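Local coordinates for protein pyridoxal kinase (Lactobacillus plantarum, PDB 3IBQ) that probably transfers a phosphate from ATP to pyridoxal, giving pyridoxal 5'-phosphate, at residues 136-141 with 174-179; 180-185 with 203-208; 239-244 with 268-273. One frame throughout, in Å; residues are numbered along the deposited sequence.

Contact 1: residues 136-141 with 174-179; sequences DVILPN and AHAVIT. With ATP (adenosine-5'-triphosphate), chain B.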
loop_
_atom_site.group_PDB
_atom_site.type_symbol
_atom_site.label_atom_id
_atom_site.label_comp_id
_atom_site.label_asym_id
_atom_site.label_seq_id
_atom_site.Cartn_x
_atom_site.Cartn_y
_atom_site.Cartn_z
ATOM N N ASP A 136 8.010 -2.711 -8.821
ATOM C CA ASP A 136 8.625 -1.480 -9.172
ATOM C C ASP A 136 8.831 -0.604 -7.928
ATOM O O ASP A 136 9.795 0.024 -7.799
ATOM C CB ASP A 136 7.779 -0.766 -10.202
ATOM C CG ASP A 136 7.734 -1.507 -11.511
ATOM O OD1 ASP A 136 6.706 -1.777 -11.998
ATOM O OD2 ASP A 136 8.761 -1.782 -11.999
ATOM N N VAL A 137 7.857 -0.573 -7.048
ATOM C CA VAL A 137 7.910 0.177 -5.807
ATOM C C VAL A 137 7.353 -0.629 -4.657
ATOM O O VAL A 137 6.369 -1.265 -4.809
ATOM C CB VAL A 137 7.112 1.519 -5.916
ATOM C CG1 VAL A 137 6.989 2.221 -4.641
ATOM C CG2 VAL A 137 7.546 2.401 -6.987
ATOM N N ILE A 138 8.002 -0.595 -3.525
ATOM C CA ILE A 138 7.464 -1.157 -2.312
ATOM C C ILE A 138 7.283 -0.071 -1.241
ATOM O O ILE A 138 8.041 0.877 -1.172
ATOM C CB ILE A 138 8.202 -2.383 -1.791
ATOM C CG1 ILE A 138 9.620 -1.996 -1.319
ATOM C CG2 ILE A 138 8.112 -3.518 -2.839
ATOM C CD1 ILE A 138 10.295 -2.929 -0.413
ATOM N N LEU A 139 6.281 -0.225 -0.404
ATOM C CA LEU A 139 6.027 0.820 0.538
ATOM C C LEU A 139 6.030 0.433 2.006
ATOM O O LEU A 139 5.128 0.757 2.704
ATOM C CB LEU A 139 4.721 1.550 0.163
ATOM C CG LEU A 139 4.549 2.087 -1.238
ATOM C CD1 LEU A 139 3.086 2.197 -1.628
ATOM C CD2 LEU A 139 5.340 3.304 -1.462
ATOM N N PRO A 140 7.044 -0.261 2.450
ATOM C CA PRO A 140 7.072 -0.630 3.846
ATOM C C PRO A 140 7.147 0.552 4.830
ATOM O O PRO A 140 7.687 1.547 4.531
ATOM C CB PRO A 140 8.368 -1.406 3.948
ATOM C CG PRO A 140 9.188 -0.809 3.030
ATOM C CD PRO A 140 8.335 -0.545 1.842
ATOM N N ASN A 141 6.606 0.355 6.008
ATOM C CA ASN A 141 6.881 1.218 7.102
ATOM C C ASN A 141 8.199 0.719 7.722
ATOM O O ASN A 141 8.737 -0.244 7.310
ATOM C CB ASN A 141 5.777 1.246 8.134
ATOM C CG ASN A 141 5.553 -0.059 8.800
ATOM O OD1 ASN A 141 6.439 -0.804 9.056
ATOM N ND2 ASN A 141 4.336 -0.323 9.096
ATOM N N ALA A 174 14.070 -0.549 -9.541
ATOM C CA ALA A 174 12.920 -0.485 -8.630
ATOM C C ALA A 174 13.292 0.281 -7.361
ATOM O O ALA A 174 14.423 0.548 -7.140
ATOM C CB ALA A 174 12.426 -1.818 -8.310
ATOM N N HIS A 175 12.306 0.617 -6.547
ATOM C CA HIS A 175 12.477 1.485 -5.425
ATOM C C HIS A 175 11.830 1.052 -4.130
ATOM O O HIS A 175 10.709 0.705 -4.115
ATOM C CB HIS A 175 11.905 2.830 -5.746
ATOM C CG HIS A 175 12.255 3.360 -7.087
ATOM N ND1 HIS A 175 13.395 4.079 -7.309
ATOM C CD2 HIS A 175 11.600 3.329 -8.266
ATOM C CE1 HIS A 175 13.438 4.455 -8.562
ATOM N NE2 HIS A 175 12.358 4.026 -9.166
ATOM N N ALA A 176 12.579 1.134 -3.061
ATOM C CA ALA A 176 12.105 0.869 -1.733
ATOM C C ALA A 176 11.847 2.231 -1.092
ATOM O O ALA A 176 12.719 3.022 -1.011
ATOM C CB ALA A 176 13.084 0.148 -0.957
ATOM N N VAL A 177 10.616 2.459 -0.689
ATOM C CA VAL A 177 10.210 3.691 -0.077
ATOM C C VAL A 177 9.684 3.422 1.290
ATOM O O VAL A 177 8.695 2.759 1.442
ATOM C CB VAL A 177 9.140 4.491 -0.939
ATOM C CG1 VAL A 177 8.786 5.750 -0.318
ATOM C CG2 VAL A 177 9.597 4.722 -2.281
ATOM N N ILE A 178 10.374 3.925 2.284
ATOM C CA ILE A 178 9.934 3.742 3.657
ATOM C C ILE A 178 8.969 4.890 3.963
ATOM O O ILE A 178 9.337 5.969 3.848
ATOM C CB ILE A 178 11.062 3.637 4.648
ATOM C CG1 ILE A 178 11.932 2.418 4.352
ATOM C CG2 ILE A 178 10.522 3.669 6.012
ATOM C CD1 ILE A 178 12.989 2.216 5.248
ATOM N N THR A 179 7.731 4.584 4.327
ATOM C CA THR A 179 6.592 5.541 4.410
ATOM C C THR A 179 6.228 6.358 5.695
ATOM O O THR A 179 5.468 7.277 5.672
ATOM C CB THR A 179 5.292 4.820 4.006
ATOM O OG1 THR A 179 5.077 3.739 4.880
ATOM C CG2 THR A 179 5.364 4.357 2.567
HETATM P PG ATP B . -1.977 2.674 8.639
HETATM O O1G ATP B . -3.149 3.523 9.129
HETATM O O2G ATP B . -1.515 1.813 9.729
HETATM O O3G ATP B . -2.120 2.178 7.217
HETATM P PB ATP B . 0.463 2.871 7.466
HETATM O O1B ATP B . -0.290 1.893 6.647
HETATM O O2B ATP B . 1.709 2.384 8.140
HETATM O O3B ATP B . -0.561 3.389 8.537
HETATM P PA ATP B . 1.274 5.462 7.793
HETATM O O1A ATP B . 2.484 5.297 8.558
HETATM O O2A ATP B . 0.053 5.879 8.537
HETATM O O3A ATP B . 0.786 4.272 6.837
HETATM O "O5'" ATP B . 1.583 6.470 6.654
HETATM C "C5'" ATP B . 0.616 6.839 5.745
HETATM C "C4'" ATP B . 0.914 8.244 5.328
HETATM O "O4'" ATP B . -0.167 9.065 5.700
HETATM C "C3'" ATP B . 2.169 8.881 5.917
HETATM O "O3'" ATP B . 3.173 8.810 4.997
HETATM C "C2'" ATP B . 1.796 10.294 5.862
HETATM O "O2'" ATP B . 1.870 10.625 4.477
HETATM C "C1'" ATP B . 0.340 10.257 6.229
HETATM N N9 ATP B . 0.013 10.347 7.671
HETATM C C8 ATP B . -0.210 9.365 8.481
HETATM N N7 ATP B . -0.510 9.810 9.689
HETATM C C5 ATP B . -0.486 11.095 9.673
HETATM C C6 ATP B . -0.676 12.204 10.641
HETATM N N6 ATP B . -1.037 11.970 11.895
HETATM N N1 ATP B . -0.517 13.398 10.175
HETATM C C2 ATP B . -0.175 13.648 8.939
HETATM N N3 ATP B . -0.001 12.744 8.013
HETATM C C4 ATP B . -0.140 11.460 8.319
HETATM O O HOH W 1 2.862 1.683 4.419
#
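V137 and I138 pair with H175 and A176 as neighbouring parallel strands in the central sheet of this ribokinase-like fold, with helices 142-149 and 159-167 in the crossover. The buried run is stitched by backbone bonds: I138 N gives its proton to H175 O at 3.1 Å, V177 N gives one to I138 O, and T179 N one to P140 O. Both faces are buried against helices, 213-226 on V137 and L139 and 159-167 on A176 and I178, where small or branched side chains pack closely. L139 lies alongside V177, its CD2 4.0 Å from V177 CB. On the other face I138 CG1 sits 4.1 Å from A176 CB, where L170 of a loop touches both. The end at D136 and H175 is more solvent-open, which a carboxylate and an imidazole tolerate; H175 N still bonds to D136 O, while the D136 carboxylate turns to L104 N and K171. At the other end the loop after strand 137-138 and T179 approach the nucleotide. N141 caps the following helix, its ND2 bonded to G111 O. T179 sets OG1 between its backbone N and carbonyl carbon (chi1 60°), where a water links it to L139 O, and T179 O receives ATP O3' at 2.8 Å.

Contact 2: residues 180-185 with 203-208; sequences DVQRAD and ARRLPG. With ATP (adenosine-5'-triphosphate), chain B.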
loop_
_atom_site.group_PDB
_atom_site.type_symbol
_atom_site.label_atom_id
_atom_site.label_comp_id
_atom_site.label_asym_id
_atom_site.label_seq_id
_atom_site.Cartn_x
_atom_site.Cartn_y
_atom_site.Cartn_z
ATOM N N ASP A 180 6.742 5.979 6.799
ATOM C CA ASP A 180 6.318 6.627 8.003
ATOM C C ASP A 180 7.508 7.240 8.733
ATOM O O ASP A 180 7.551 7.212 9.921
ATOM C CB ASP A 180 5.708 5.557 8.893
ATOM C CG ASP A 180 6.713 4.463 9.194
ATOM O OD1 ASP A 180 7.755 4.431 8.577
ATOM O OD2 ASP A 180 6.496 3.707 10.099
ATOM N N VAL A 181 8.473 7.703 7.984
ATOM C CA VAL A 181 9.670 8.248 8.548
ATOM C C VAL A 181 9.382 9.614 9.173
ATOM O O VAL A 181 8.878 10.470 8.545
ATOM C CB VAL A 181 10.786 8.354 7.554
ATOM C CG1 VAL A 181 11.971 8.949 8.150
ATOM C CG2 VAL A 181 11.072 7.035 6.925
ATOM N N GLN A 182 9.747 9.761 10.426
ATOM C CA GLN A 182 9.579 11.023 11.122
ATOM C C GLN A 182 10.863 11.840 11.265
ATOM O O GLN A 182 11.849 11.357 11.741
ATOM C CB GLN A 182 8.905 10.809 12.442
ATOM C CG GLN A 182 7.511 10.470 12.246
ATOM C CD GLN A 182 6.833 10.011 13.463
ATOM O OE1 GLN A 182 6.120 9.045 13.423
ATOM N NE2 GLN A 182 7.032 10.700 14.549
ATOM N N ARG A 183 10.819 13.063 10.795
ATOM C CA ARG A 183 11.878 14.021 10.946
ATOM C C ARG A 183 11.306 15.323 11.564
ATOM O O ARG A 183 10.577 16.054 10.940
ATOM C CB ARG A 183 12.590 14.299 9.640
ATOM C CG ARG A 183 13.467 13.175 9.095
ATOM C CD ARG A 183 14.327 13.669 7.971
ATOM N NE ARG A 183 15.205 12.682 7.346
ATOM C CZ ARG A 183 15.847 12.914 6.217
ATOM N NH1 ARG A 183 15.683 14.061 5.608
ATOM N NH2 ARG A 183 16.634 11.994 5.665
ATOM N N ALA A 184 11.673 15.564 12.803
ATOM C CA ALA A 184 11.229 16.709 13.540
ATOM C C ALA A 184 9.712 16.731 13.631
ATOM O O ALA A 184 9.140 15.789 14.095
ATOM C CB ALA A 184 11.762 17.962 12.954
ATOM N N ASP A 185 9.065 17.812 13.226
ATOM C CA ASP A 185 7.618 17.865 13.272
ATOM C C ASP A 185 6.973 17.222 12.004
ATOM O O ASP A 185 5.808 17.285 11.861
ATOM C CB ASP A 185 7.094 19.285 13.405
ATOM C CG ASP A 185 7.898 20.284 12.609
ATOM O OD1 ASP A 185 8.155 20.050 11.467
ATOM O OD2 ASP A 185 8.292 21.305 13.142
ATOM N N ALA A 203 5.342 15.987 5.407
ATOM C CA ALA A 203 4.405 17.030 5.609
ATOM C C ALA A 203 4.294 17.070 7.104
ATOM O O ALA A 203 4.686 16.153 7.761
ATOM C CB ALA A 203 3.118 16.682 5.018
ATOM N N ARG A 204 3.755 18.152 7.602
ATOM C CA ARG A 204 3.663 18.376 9.019
ATOM C C ARG A 204 2.711 17.380 9.666
ATOM O O ARG A 204 1.622 17.276 9.300
ATOM C CB ARG A 204 3.292 19.828 9.335
ATOM C CG ARG A 204 3.496 20.235 10.765
ATOM C CD ARG A 204 3.363 21.760 11.014
ATOM N NE ARG A 204 4.378 22.500 10.295
ATOM C CZ ARG A 204 5.450 23.038 10.838
ATOM N NH1 ARG A 204 5.606 23.060 12.137
ATOM N NH2 ARG A 204 6.342 23.632 10.078
ATOM N N ARG A 205 3.218 16.660 10.660
ATOM C CA ARG A 205 2.437 15.650 11.362
ATOM C C ARG A 205 1.272 16.266 12.129
ATOM O O ARG A 205 1.432 17.266 12.829
ATOM C CB ARG A 205 3.329 14.852 12.316
ATOM C CG ARG A 205 2.728 13.531 12.770
ATOM C CD ARG A 205 3.785 12.625 13.379
ATOM N NE ARG A 205 4.476 13.263 14.495
ATOM C CZ ARG A 205 5.668 13.846 14.402
ATOM N NH1 ARG A 205 6.305 13.873 13.240
ATOM N NH2 ARG A 205 6.221 14.401 15.471
ATOM N N LEU A 206 0.102 15.656 11.989
ATOM C CA LEU A 206 -1.078 16.098 12.668
ATOM C C LEU A 206 -1.444 15.211 13.860
ATOM O O LEU A 206 -1.169 14.089 13.866
ATOM C CB LEU A 206 -2.241 16.235 11.704
ATOM C CG LEU A 206 -1.956 16.962 10.387
ATOM C CD1 LEU A 206 -3.113 16.985 9.476
ATOM C CD2 LEU A 206 -1.397 18.333 10.629
ATOM N N PRO A 207 -2.079 15.769 14.871
ATOM C CA PRO A 207 -2.345 14.963 16.047
ATOM C C PRO A 207 -3.239 13.779 15.748
ATOM O O PRO A 207 -4.016 13.867 14.867
ATOM C CB PRO A 207 -3.069 15.919 16.990
ATOM C CG PRO A 207 -3.623 16.905 16.199
ATOM C CD PRO A 207 -2.725 17.076 14.990
ATOM N N GLY A 208 -3.113 12.714 16.501
ATOM C CA GLY A 208 -4.014 11.610 16.386
ATOM C C GLY A 208 -3.546 10.466 15.552
ATOM O O GLY A 208 -2.518 10.500 15.007
HETATM P PG ATP B . -1.977 2.674 8.639
HETATM O O1G ATP B . -3.149 3.523 9.129
HETATM O O2G ATP B . -1.515 1.813 9.729
HETATM O O3G ATP B . -2.120 2.178 7.217
HETATM P PB ATP B . 0.463 2.871 7.466
HETATM O O1B ATP B . -0.290 1.893 6.647
HETATM O O2B ATP B . 1.709 2.384 8.140
HETATM O O3B ATP B . -0.561 3.389 8.537
HETATM P PA ATP B . 1.274 5.462 7.793
HETATM O O1A ATP B . 2.484 5.297 8.558
HETATM O O2A ATP B . 0.053 5.879 8.537
HETATM O O3A ATP B . 0.786 4.272 6.837
HETATM O "O5'" ATP B . 1.583 6.470 6.654
HETATM C "C5'" ATP B . 0.616 6.839 5.745
HETATM C "C4'" ATP B . 0.914 8.244 5.328
HETATM O "O4'" ATP B . -0.167 9.065 5.700
HETATM C "C3'" ATP B . 2.169 8.881 5.917
HETATM O "O3'" ATP B . 3.173 8.810 4.997
HETATM C "C2'" ATP B . 1.796 10.294 5.862
HETATM O "O2'" ATP B . 1.870 10.625 4.477
HETATM C "C1'" ATP B . 0.340 10.257 6.229
HETATM N N9 ATP B . 0.013 10.347 7.671
HETATM C C8 ATP B . -0.210 9.365 8.481
HETATM N N7 ATP B . -0.510 9.810 9.689
HETATM C C5 ATP B . -0.486 11.095 9.673
HETATM C C6 ATP B . -0.676 12.204 10.641
HETATM N N6 ATP B . -1.037 11.970 11.895
HETATM N N1 ATP B . -0.517 13.398 10.175
HETATM C C2 ATP B . -0.175 13.648 8.939
HETATM N N3 ATP B . -0.001 12.744 8.013
HETATM C C4 ATP B . -0.140 11.460 8.319
HETATM O O HOH W 2 3.852 18.115 13.641
#
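R205 starts with CG opposite its backbone N (chi1 -162°), runs straight through chi2 and then bends at chi3 (57°), which sets a face of its guanidinium against the amide of Q182, itself reached by an extended chain. This meeting bridges a beta-meander at the edge of the sheet, where strands 175-183 and 198-204 flank strand 186-192; I187 of that middle strand touches both Q182 and R205. Q182 NE2 stands over the centre of the guanidinium face, 3.4 Å from R205 CZ, with the two planes 26° apart. A184 O comes instead to the guanidinium edge, near its plane, 3.5 Å from R205 NH2. Long, flexible polar chains suit a place at the protein surface.

D185, in the turn between strands 175-183 and 186-192, supplies the backbone bond. R205 N donates to D185 O at 2.9 Å, and one water donates to both D185 O and R205 O. The D185 carboxylate meets R204 more loosely: OD2 is 3.4 Å from R204 NH1 but well out of the guanidinium plane, so charge alone draws them together.

Just beyond, the backbone leaves the sheet and reads the adenine edge through a pair of backbone bonds: L206 N donates to ATP N1 at 3.0 Å, and ATP N6 donates to L206 O at 2.9 Å.

Contact 3: residues 239-244 with 268-273; sequences NQWLNM and QAILAL. With ATP (adenosine-5'-triphosphate), chain B.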
loop_
_atom_site.group_PDB
_atom_site.type_symbol
_atom_site.label_atom_id
_atom_site.label_comp_id
_atom_site.label_asym_id
_atom_site.label_seq_id
_atom_site.Cartn_x
_atom_site.Cartn_y
_atom_site.Cartn_z
ATOM N N ASN A 239 2.113 12.730 -0.347
ATOM C CA ASN A 239 2.234 13.192 1.028
ATOM C C ASN A 239 1.377 14.402 1.337
ATOM O O ASN A 239 0.774 14.425 2.340
ATOM C CB ASN A 239 3.670 13.385 1.509
ATOM C CG ASN A 239 4.339 12.098 1.801
ATOM O OD1 ASN A 239 4.935 11.559 0.953
ATOM N ND2 ASN A 239 4.163 11.571 2.932
ATOM N N GLN A 240 1.337 15.368 0.436
ATOM C CA GLN A 240 0.487 16.516 0.614
ATOM C C GLN A 240 -0.968 16.092 0.580
ATOM O O GLN A 240 -1.740 16.575 1.343
ATOM C CB GLN A 240 0.756 17.563 -0.428
ATOM C CG GLN A 240 0.099 18.918 -0.161
ATOM C CD GLN A 240 0.077 19.417 1.354
ATOM O OE1 GLN A 240 1.034 20.015 1.834
ATOM N NE2 GLN A 240 -1.057 19.134 2.072
ATOM N N TRP A 241 -1.311 15.189 -0.315
ATOM C CA TRP A 241 -2.668 14.715 -0.416
ATOM C C TRP A 241 -3.145 13.986 0.859
ATOM O O TRP A 241 -4.208 14.175 1.298
ATOM C CB TRP A 241 -2.873 13.881 -1.692
ATOM C CG TRP A 241 -3.031 14.673 -2.962
ATOM C CD1 TRP A 241 -2.921 15.981 -3.102
ATOM C CD2 TRP A 241 -3.328 14.161 -4.265
ATOM N NE1 TRP A 241 -3.119 16.366 -4.397
ATOM C CE2 TRP A 241 -3.382 15.258 -5.140
ATOM C CE3 TRP A 241 -3.550 12.902 -4.778
ATOM C CZ2 TRP A 241 -3.644 15.103 -6.507
ATOM C CZ3 TRP A 241 -3.819 12.770 -6.109
ATOM C CH2 TRP A 241 -3.860 13.845 -6.956
ATOM N N LEU A 242 -2.283 13.155 1.433
ATOM C CA LEU A 242 -2.626 12.455 2.669
ATOM C C LEU A 242 -2.809 13.448 3.817
ATOM O O LEU A 242 -3.750 13.345 4.605
ATOM C CB LEU A 242 -1.548 11.430 3.025
ATOM C CG LEU A 242 -1.814 9.988 2.589
ATOM C CD1 LEU A 242 -2.918 9.367 3.430
ATOM C CD2 LEU A 242 -2.164 9.928 1.110
ATOM N N ASN A 243 -1.895 14.408 3.892
ATOM C CA ASN A 243 -1.910 15.456 4.894
ATOM C C ASN A 243 -3.302 16.102 4.864
ATOM O O ASN A 243 -3.956 16.119 5.824
ATOM C CB ASN A 243 -0.791 16.434 4.659
ATOM C CG ASN A 243 -0.457 17.267 5.910
ATOM O OD1 ASN A 243 -0.738 18.400 5.937
ATOM N ND2 ASN A 243 0.059 16.662 6.900
HETATM N N MSE A 244 -3.739 16.497 3.682
HETATM C CA MSE A 244 -5.025 17.071 3.442
HETATM C C MSE A 244 -6.164 16.163 3.875
HETATM O O MSE A 244 -7.059 16.591 4.463
HETATM C CB MSE A 244 -5.148 17.403 1.973
HETATM C CG MSE A 244 -6.425 18.044 1.523
HETATM SE SE MSE A 244 -6.435 18.389 -0.425
HETATM C CE MSE A 244 -6.574 16.895 -0.920
ATOM N N GLN A 268 -11.616 15.802 -4.816
ATOM C CA GLN A 268 -11.611 17.152 -5.363
ATOM C C GLN A 268 -10.218 17.483 -5.981
ATOM O O GLN A 268 -10.138 17.902 -7.082
ATOM C CB GLN A 268 -12.101 18.172 -4.324
ATOM C CG GLN A 268 -12.073 19.538 -4.822
ATOM C CD GLN A 268 -12.414 20.592 -3.770
ATOM O OE1 GLN A 268 -11.828 20.661 -2.744
ATOM N NE2 GLN A 268 -13.377 21.406 -4.074
ATOM N N ALA A 269 -9.156 17.249 -5.227
ATOM C CA ALA A 269 -7.799 17.425 -5.680
ATOM C C ALA A 269 -7.472 16.600 -6.955
ATOM O O ALA A 269 -6.883 17.083 -7.844
ATOM C CB ALA A 269 -6.878 17.111 -4.654
ATOM N N ILE A 270 -7.920 15.353 -6.950
ATOM C CA ILE A 270 -7.750 14.460 -8.083
ATOM C C ILE A 270 -8.457 15.060 -9.320
ATOM O O ILE A 270 -7.907 15.145 -10.339
ATOM C CB ILE A 270 -8.231 12.966 -7.821
ATOM C CG1 ILE A 270 -7.392 12.283 -6.753
ATOM C CG2 ILE A 270 -8.252 12.165 -9.165
ATOM C CD1 ILE A 270 -7.988 11.178 -6.168
ATOM N N LEU A 271 -9.683 15.497 -9.167
ATOM C CA LEU A 271 -10.447 16.053 -10.250
ATOM C C LEU A 271 -9.802 17.302 -10.839
ATOM O O LEU A 271 -9.819 17.504 -11.984
ATOM C CB LEU A 271 -11.858 16.269 -9.824
ATOM C CG LEU A 271 -12.709 15.057 -10.164
ATOM C CD1 LEU A 271 -12.402 13.775 -9.575
ATOM C CD2 LEU A 271 -14.157 15.265 -10.424
ATOM N N ALA A 272 -9.170 18.083 -9.996
ATOM C CA ALA A 272 -8.482 19.280 -10.386
ATOM C C ALA A 272 -7.204 18.944 -11.167
ATOM O O ALA A 272 -6.942 19.547 -12.135
ATOM C CB ALA A 272 -8.186 20.120 -9.206
ATOM N N LEU A 273 -6.455 17.960 -10.710
ATOM C CA LEU A 273 -5.300 17.507 -11.421
ATOM C C LEU A 273 -5.725 17.028 -12.823
ATOM O O LEU A 273 -5.086 17.343 -13.766
ATOM C CB LEU A 273 -4.552 16.423 -10.670
ATOM C CG LEU A 273 -3.233 16.005 -11.267
ATOM C CD1 LEU A 273 -2.153 17.080 -11.078
ATOM C CD2 LEU A 273 -2.762 14.699 -10.755
HETATM P PG ATP B . -1.977 2.674 8.639
HETATM O O1G ATP B . -3.149 3.523 9.129
HETATM O O2G ATP B . -1.515 1.813 9.729
HETATM O O3G ATP B . -2.120 2.178 7.217
HETATM P PB ATP B . 0.463 2.871 7.466
HETATM O O1B ATP B . -0.290 1.893 6.647
HETATM O O2B ATP B . 1.709 2.384 8.140
HETATM O O3B ATP B . -0.561 3.389 8.537
HETATM P PA ATP B . 1.274 5.462 7.793
HETATM O O1A ATP B . 2.484 5.297 8.558
HETATM O O2A ATP B . 0.053 5.879 8.537
HETATM O O3A ATP B . 0.786 4.272 6.837
HETATM O "O5'" ATP B . 1.583 6.470 6.654
HETATM C "C5'" ATP B . 0.616 6.839 5.745
HETATM C "C4'" ATP B . 0.914 8.244 5.328
HETATM O "O4'" ATP B . -0.167 9.065 5.700
HETATM C "C3'" ATP B . 2.169 8.881 5.917
HETATM O "O3'" ATP B . 3.173 8.810 4.997
HETATM C "C2'" ATP B . 1.796 10.294 5.862
HETATM O "O2'" ATP B . 1.870 10.625 4.477
HETATM C "C1'" ATP B . 0.340 10.257 6.229
HETATM N N9 ATP B . 0.013 10.347 7.671
HETATM C C8 ATP B . -0.210 9.365 8.481
HETATM N N7 ATP B . -0.510 9.810 9.689
HETATM C C5 ATP B . -0.486 11.095 9.673
HETATM C C6 ATP B . -0.676 12.204 10.641
HETATM N N6 ATP B . -1.037 11.970 11.895
HETATM N N1 ATP B . -0.517 13.398 10.175
HETATM C C2 ATP B . -0.175 13.648 8.939
HETATM N N3 ATP B . -0.001 12.744 8.013
HETATM C C4 ATP B . -0.140 11.460 8.319
#
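W241 and A269 form the centre of a helix-helix packing in the helical layer of the ribokinase-like fold, joining helix 231-251 to the C-terminal helix 264-274. The two segments run roughly antiparallel, 144° between their directions, and their axes come no nearer than 11.8 Å. A wide spacing like this suits a large indole, which spans the gap to meet small and branched residues on the far helix. Outside the pair, V220 of helix 213-226 also touches W241, while I270 reaches V26 and A29 of helix 19-29.

A different side of helix 231-251 turns to the nucleotide. L242 CD1 packs 3.6 Å from ATP O4' of the ribose, and N243 ND2 bonds to R204 O beside the adenine.

The aromatic interaction is a CH-pi contact. A269 CB lies over one face of the W241 indole, 4.2 Å from the centroid of the five-membered ring and 28° off its normal. Alanine fits here because a single methyl lets the ring come close to the helix backbone.

The remaining contacts are apolar, and no hydrogen bond crosses between the segments. I270 CG1 meets W241 CZ3 at 3.7 Å on the six-membered ring, and L273 CD2 approaches W241 CH2 at 4.0 Å; both side chains run at about a right angle to that of W241. M244, a selenomethionine, extends straight through its first two torsions and then bends at chi3 (72°), which brings its terminal methyl CE to 3.8 Å from A269 CB.

Contact 1 is the core member, a buried pairing within the sheet made chiefly by backbone hydrogen bonds with apolar side chains on both faces. Contact 2 lies on the surface and uses the continuation of the same strand, 175-183; there charge, water and polar side chains take over. Contact 3 is partly buried, belongs to the helices, and relies on aromatic and aliphatic packing. ATP lies among all three: contact 1 meets its ribose hydroxyl, contact 2 its adenine edge, and contact 3 approaches the sugar from the helix side. N141 CB touches D180 OD2 between contacts 1 and 2, and R204 O and N243 ND2 probably hydrogen-bond between contacts 2 and 3, whereas contacts 1 and 3 do not touch.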